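Local coordinates for protein anabena Tic22 (Anabaena sp., PDB 4EV1) that probably acts as a chaperone in protein transport associated with thylakoids, as a Tic22-like protein, at residues P15-T20 with L78-V83; G46-R51 with A105-D110. All coordinates share one frame; numbering follows the deposited sequence.

Interactions 1 and 2 are neighbouring strand pairs of the Tic22 fold, with centres about 10 Å apart and segments that alternate along the chain. Residues 15-20 are the joint between them: one edge pairs with 78-83, while on the other side Tyr17 N lies 2.8 Å from Tyr48 O, a probable hydrogen bond. Beside that bond, Ile16 CG2 packs 3.5 Å from Ala47 CB. The side chains of Leu18 in interaction 1 and Val109 in interaction 2 each lie about 4 Å from a bound ethanediol. That of Phe106 is about 4 Å from 2-(N-cyclohexylamino)ethanesulfonic acid, to which Phe106 N is hydrogen-bonded; all these molecules probably come from the crystallisation liquor.

Interaction 1. Residues P15-T20 with L78-V83; sequences PIYLVT and LQVTAV
An antiparallel two-strand pairing within the Tic22 fold joins Tyr17, Leu18 and their neighbours to strand 79-84. The segment axes approach to 4.6 Å with N-to-C directions 150° apart. Ile16-Val83, Leu18-Thr81 and Thr20-Gln79 are hydrogen-bonded pairs, each closed by two reciprocal N-H...O bonds, whereas Tyr17-Ala82 and Val19-Val80 are non-hydrogen-bonded pairs. The bond from Leu18 N to Thr81 O is almost straight, 176° at the hydrogen. CA-H...O contacts run between these bonds, for instance from Val80 CA to Leu18 O at 3.3 Å.

Tyr17, Val19, Val80 and Ala82 share one face. With its CG beside the backbone N (chi1 -56°), the Tyr17 side chain slants across the face of the partner strand: its CB meets Val80 CG1 at 3.6 Å, and ring atom CE1 reaches Ala82 CB at 3.9 Å. Both methyls approach the ring obliquely. Helices 51-63 and 213-220 pack on this face, and the Tyr17 hydroxyl is hydrogen-bonded to Ser215. At the far end the tip of the Leu78 side chain approaches, its CD2 3.9 Å from Val19 CG1.

Leu18, Thr20, Thr81 and Val83 occupy the reverse face. Leu18 CD1 touches the CG2 branch of Val83 at 3.8 Å, the two side chains meeting at a slant. Diagonally across the strands, Thr20 and Thr81 cross at about a right angle, and their hydroxyls share a hydrogen bond, Thr20 OG1 to Thr81 OG1, of 2.7 Å.

Interaction 2. Residues G46-R51 with A105-D110; sequences GAYMSR and AFKPVD
Ala47 CB sits over one face of the Phe106 ring, 4.0 Å above its plane and offset toward the rim, while on the reverse side of the sheet the Tyr48 ring has water 1 in plane at its edge and Lys107 CB meeting it obliquely. These groups flank the parallel pair of strands 43-48 and 102-107 in the mixed sheet, whose segment axes diverge by 33°. Three backbone bonds stitch it together: Ala47 N to Ala105 O, Lys107 N to Ala47 O, and Met49 N to Lys107 O, the last at 3.0 Å. Water 1 extends the link by accepting from Ser50 N and donating to Lys107 O.

Beyond the strands both segments lead into helices, with Ser50 and Val109 at the N-cap positions; Ser50 OG caps Glu53 N. Here Val109 CG2, beside its own backbone N (chi1 of CG1 174°), wedges against two residues, 3.6 Å from Ser50 CB and 3.9 Å from Met49 CB. Met49 CG also reaches Pro108 CA, before the end of the side chain, bent at chi2 and chi3, leads away; the Met49 side chain also touches Val14, Val133 and Leu163.

The Lys107 chain bends at chi2 and chi4. Its NZ forms salt bridges with Glu53 and with Asp110 OD1, the latter at 3.0 Å from above the carboxylate plane, and Lys107 NZ also donates to Pro108 O at 2.9 Å.

Interaction 1. Residues P15-T20 with L78-V83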
loop_
_atom_site.group_PDB
_atom_site.type_symbol
_atom_site.label_atom_id
_atom_site.label_comp_id
_atom_site.label_asym_id
_atom_site.label_seq_id
_atom_site.Cartn_x
_atom_site.Cartn_y
_atom_site.Cartn_z
ATOM N N PRO A 15 5.674 -3.923 -0.994
ATOM C CA PRO A 15 5.232 -5.231 -0.490
ATOM C C PRO A 15 3.967 -5.122 0.378
ATOM O O PRO A 15 3.798 -4.177 1.129
ATOM C CB PRO A 15 6.421 -5.719 0.334
ATOM C CG PRO A 15 7.057 -4.513 0.822
ATOM C CD PRO A 15 6.758 -3.366 -0.173
ATOM N N ILE A 16 3.097 -6.117 0.259
ATOM C CA ILE A 16 1.896 -6.195 1.023
ATOM C C ILE A 16 2.058 -7.465 1.829
ATOM O O ILE A 16 2.542 -8.470 1.308
ATOM C CB ILE A 16 0.677 -6.310 0.083
ATOM C CG1 ILE A 16 0.610 -5.079 -0.839
ATOM C CG2 ILE A 16 -0.642 -6.527 0.894
ATOM C CD1 ILE A 16 0.327 -3.747 -0.170
ATOM N N TYR A 17 1.672 -7.454 3.086
ATOM C CA TYR A 17 1.838 -8.664 3.955
ATOM C C TYR A 17 0.485 -9.374 4.194
ATOM O O TYR A 17 -0.451 -8.770 4.652
ATOM C CB TYR A 17 2.512 -8.223 5.238
ATOM C CG TYR A 17 3.815 -7.527 4.950
ATOM C CD1 TYR A 17 4.924 -8.245 4.547
ATOM C CD2 TYR A 17 3.927 -6.158 5.023
ATOM C CE1 TYR A 17 6.118 -7.624 4.259
ATOM C CE2 TYR A 17 5.134 -5.510 4.711
ATOM C CZ TYR A 17 6.232 -6.271 4.313
ATOM O OH TYR A 17 7.445 -5.670 4.020
ATOM N N LEU A 18 0.385 -10.629 3.781
ATOM C CA LEU A 18 -0.786 -11.426 3.899
ATOM C C LEU A 18 -0.569 -12.425 5.014
ATOM O O LEU A 18 0.587 -12.808 5.285
ATOM C CB LEU A 18 -1.050 -12.160 2.603
ATOM C CG LEU A 18 -1.390 -11.292 1.381
ATOM C CD1 LEU A 18 -1.837 -12.238 0.247
ATOM C CD2 LEU A 18 -2.470 -10.183 1.694
ATOM N N VAL A 19 -1.642 -12.739 5.724
ATOM C CA VAL A 19 -1.638 -13.842 6.678
ATOM C C VAL A 19 -2.060 -15.106 5.944
ATOM O O VAL A 19 -3.200 -15.219 5.420
ATOM C CB VAL A 19 -2.534 -13.578 7.892
ATOM C CG1 VAL A 19 -2.611 -14.847 8.794
ATOM C CG2 VAL A 19 -2.031 -12.412 8.693
ATOM N N THR A 20 -1.145 -16.069 5.902
ATOM C CA THR A 20 -1.301 -17.246 5.020
ATOM C C THR A 20 -0.920 -18.528 5.693
ATOM O O THR A 20 -0.310 -18.479 6.757
ATOM C CB THR A 20 -0.474 -17.133 3.740
ATOM O OG1 THR A 20 0.902 -17.399 4.002
ATOM C CG2 THR A 20 -0.587 -15.755 3.080
ATOM N N LEU A 78 0.054 -20.759 10.465
ATOM C CA LEU A 78 -0.042 -19.361 9.973
ATOM C C LEU A 78 1.287 -18.633 9.986
ATOM O O LEU A 78 2.053 -18.760 10.934
ATOM C CB LEU A 78 -1.004 -18.573 10.834
ATOM C CG LEU A 78 -2.453 -18.872 10.667
ATOM C CD1 LEU A 78 -3.187 -17.932 11.603
ATOM C CD2 LEU A 78 -2.914 -18.732 9.201
ATOM N N GLN A 79 1.528 -17.830 8.949
ATOM C CA GLN A 79 2.704 -17.032 8.796
ATOM C C GLN A 79 2.371 -15.835 7.899
ATOM O O GLN A 79 1.308 -15.759 7.291
ATOM C CB GLN A 79 3.802 -17.841 8.156
ATOM C CG GLN A 79 3.537 -18.234 6.648
ATOM C CD GLN A 79 4.703 -19.003 6.050
ATOM O OE1 GLN A 79 5.008 -20.110 6.473
ATOM N NE2 GLN A 79 5.382 -18.396 5.082
ATOM N N VAL A 80 3.304 -14.914 7.828
ATOM C CA VAL A 80 3.190 -13.767 6.983
ATOM C C VAL A 80 3.880 -14.120 5.667
ATOM O O VAL A 80 5.021 -14.595 5.683
ATOM C CB VAL A 80 3.897 -12.544 7.587
ATOM C CG1 VAL A 80 3.778 -11.306 6.621
ATOM C CG2 VAL A 80 3.302 -12.183 8.944
ATOM N N THR A 81 3.201 -13.849 4.546
ATOM C CA THR A 81 3.763 -13.913 3.209
ATOM C C THR A 81 3.784 -12.503 2.610
ATOM O O THR A 81 2.781 -11.774 2.667
ATOM C CB THR A 81 2.939 -14.890 2.353
ATOM O OG1 THR A 81 3.025 -16.198 2.961
ATOM C CG2 THR A 81 3.433 -14.936 0.931
ATOM N N ALA A 82 4.911 -12.134 2.035
ATOM C CA ALA A 82 5.096 -10.850 1.364
ATOM C C ALA A 82 4.739 -10.983 -0.151
ATOM O O ALA A 82 5.234 -11.883 -0.837
ATOM C CB ALA A 82 6.538 -10.407 1.561
ATOM N N VAL A 83 3.796 -10.172 -0.614
ATOM C CA VAL A 83 3.333 -10.177 -2.019
ATOM C C VAL A 83 3.517 -8.733 -2.601
ATOM O O VAL A 83 3.117 -7.743 -1.971
ATOM C CB VAL A 83 1.832 -10.609 -2.085
ATOM C CG1 VAL A 83 1.287 -10.726 -3.578
ATOM C CG2 VAL A 83 1.596 -11.942 -1.237
#

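Interaction 2. Residues G46-R51 with A105-D110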
loop_
_atom_site.group_PDB
_atom_site.type_symbol
_atom_site.label_atom_id
_atom_site.label_comp_id
_atom_site.label_asym_id
_atom_site.label_seq_id
_atom_site.Cartn_x
_atom_site.Cartn_y
_atom_site.Cartn_z
ATOM N N GLY A 46 -7.491 -10.075 4.876
ATOM C CA GLY A 46 -7.004 -8.834 5.415
ATOM C C GLY A 46 -5.553 -8.621 5.160
ATOM O O GLY A 46 -4.728 -9.331 5.800
ATOM N N ALA A 47 -5.225 -7.650 4.290
ATOM C CA ALA A 47 -3.856 -7.367 3.879
ATOM C C ALA A 47 -3.295 -6.257 4.781
ATOM O O ALA A 47 -4.055 -5.450 5.338
ATOM C CB ALA A 47 -3.768 -6.977 2.375
ATOM N N TYR A 48 -1.978 -6.238 4.925
ATOM C CA TYR A 48 -1.285 -5.310 5.811
ATOM C C TYR A 48 -0.159 -4.594 5.093
ATOM O O TYR A 48 0.644 -5.211 4.374
ATOM C CB TYR A 48 -0.668 -6.064 6.995
ATOM C CG TYR A 48 -1.676 -6.676 7.949
ATOM C CD1 TYR A 48 -2.194 -7.964 7.719
ATOM C CD2 TYR A 48 -2.089 -6.005 9.084
ATOM C CE1 TYR A 48 -3.131 -8.560 8.606
ATOM C CE2 TYR A 48 -3.030 -6.588 9.964
ATOM C CZ TYR A 48 -3.540 -7.852 9.717
ATOM O OH TYR A 48 -4.457 -8.427 10.567
ATOM N N MET A 49 -0.032 -3.309 5.398
ATOM C CA MET A 49 1.090 -2.498 4.944
ATOM C C MET A 49 2.292 -2.739 5.811
ATOM O O MET A 49 3.431 -2.508 5.339
ATOM C CB MET A 49 0.729 -1.022 4.979
ATOM C CG MET A 49 -0.412 -0.656 3.991
ATOM S SD MET A 49 -0.258 -1.286 2.325
ATOM C CE MET A 49 1.239 -0.548 1.862
ATOM N N SER A 50 2.042 -3.229 7.049
ATOM C CA SER A 50 3.119 -3.499 8.025
ATOM C C SER A 50 3.255 -4.990 8.340
ATOM O O SER A 50 2.304 -5.631 8.804
ATOM C CB SER A 50 2.841 -2.761 9.346
ATOM O OG SER A 50 3.535 -3.371 10.425
ATOM N N ARG A 51 4.451 -5.528 8.124
ATOM C CA ARG A 51 4.729 -6.923 8.444
ATOM C C ARG A 51 4.550 -7.200 9.936
ATOM O O ARG A 51 3.973 -8.217 10.321
ATOM C CB ARG A 51 6.145 -7.301 8.004
ATOM C CG ARG A 51 6.446 -8.788 8.092
ATOM C CD ARG A 51 7.619 -9.167 7.204
ATOM N NE ARG A 51 8.892 -9.087 7.916
ATOM C CZ ARG A 51 9.455 -10.105 8.558
ATOM N NH1 ARG A 51 8.857 -11.289 8.580
ATOM N NH2 ARG A 51 10.614 -9.941 9.178
ATOM N N ALA A 105 -8.934 -6.500 1.956
ATOM C CA ALA A 105 -9.076 -5.287 2.748
ATOM C C ALA A 105 -7.686 -4.862 3.167
ATOM O O ALA A 105 -6.916 -5.739 3.579
ATOM C CB ALA A 105 -9.924 -5.567 3.964
ATOM N N PHE A 106 -7.311 -3.595 2.973
ATOM C CA PHE A 106 -5.948 -3.116 3.270
ATOM C C PHE A 106 -5.856 -2.307 4.583
ATOM O O PHE A 106 -6.566 -1.325 4.752
ATOM C CB PHE A 106 -5.376 -2.282 2.122
ATOM C CG PHE A 106 -5.105 -3.066 0.871
ATOM C CD1 PHE A 106 -6.144 -3.424 0.040
ATOM C CD2 PHE A 106 -3.816 -3.435 0.516
ATOM C CE1 PHE A 106 -5.906 -4.140 -1.126
ATOM C CE2 PHE A 106 -3.596 -4.147 -0.644
ATOM C CZ PHE A 106 -4.655 -4.498 -1.447
ATOM N N LYS A 107 -4.965 -2.720 5.474
ATOM C CA LYS A 107 -4.703 -2.039 6.758
ATOM C C LYS A 107 -3.473 -1.165 6.667
ATOM O O LYS A 107 -2.326 -1.679 6.568
ATOM C CB LYS A 107 -4.521 -3.077 7.871
ATOM C CG LYS A 107 -4.191 -2.540 9.287
ATOM C CD LYS A 107 -5.226 -1.610 9.854
ATOM C CE LYS A 107 -4.889 -1.151 11.282
ATOM N NZ LYS A 107 -3.448 -0.739 11.386
ATOM N N PRO A 108 -3.686 0.173 6.676
ATOM C CA PRO A 108 -2.536 1.060 6.661
ATOM C C PRO A 108 -1.857 1.066 8.033
ATOM O O PRO A 108 -2.452 0.647 9.012
ATOM C CB PRO A 108 -3.127 2.429 6.350
ATOM C CG PRO A 108 -4.592 2.365 6.717
ATOM C CD PRO A 108 -4.980 0.891 6.779
ATOM N N VAL A 109 -0.622 1.532 8.074
ATOM C CA VAL A 109 0.152 1.599 9.329
ATOM C C VAL A 109 -0.400 2.731 10.171
ATOM O O VAL A 109 -0.629 3.823 9.666
ATOM C CB VAL A 109 1.632 1.812 9.025
ATOM C CG1 VAL A 109 2.449 2.025 10.333
ATOM C CG2 VAL A 109 2.160 0.639 8.208
ATOM N N ASP A 110 -0.659 2.473 11.450
ATOM C CA ASP A 110 -1.367 3.442 12.318
ATOM C C ASP A 110 -0.678 4.797 12.367
ATOM O O ASP A 110 -1.328 5.823 12.282
ATOM C CB ASP A 110 -1.508 2.899 13.764
ATOM C CG ASP A 110 -2.513 1.753 13.880
ATOM O OD1 ASP A 110 -3.517 1.736 13.108
ATOM O OD2 ASP A 110 -2.285 0.882 14.762
HETATM O O HOH W 1 -0.438 -2.696 8.604
#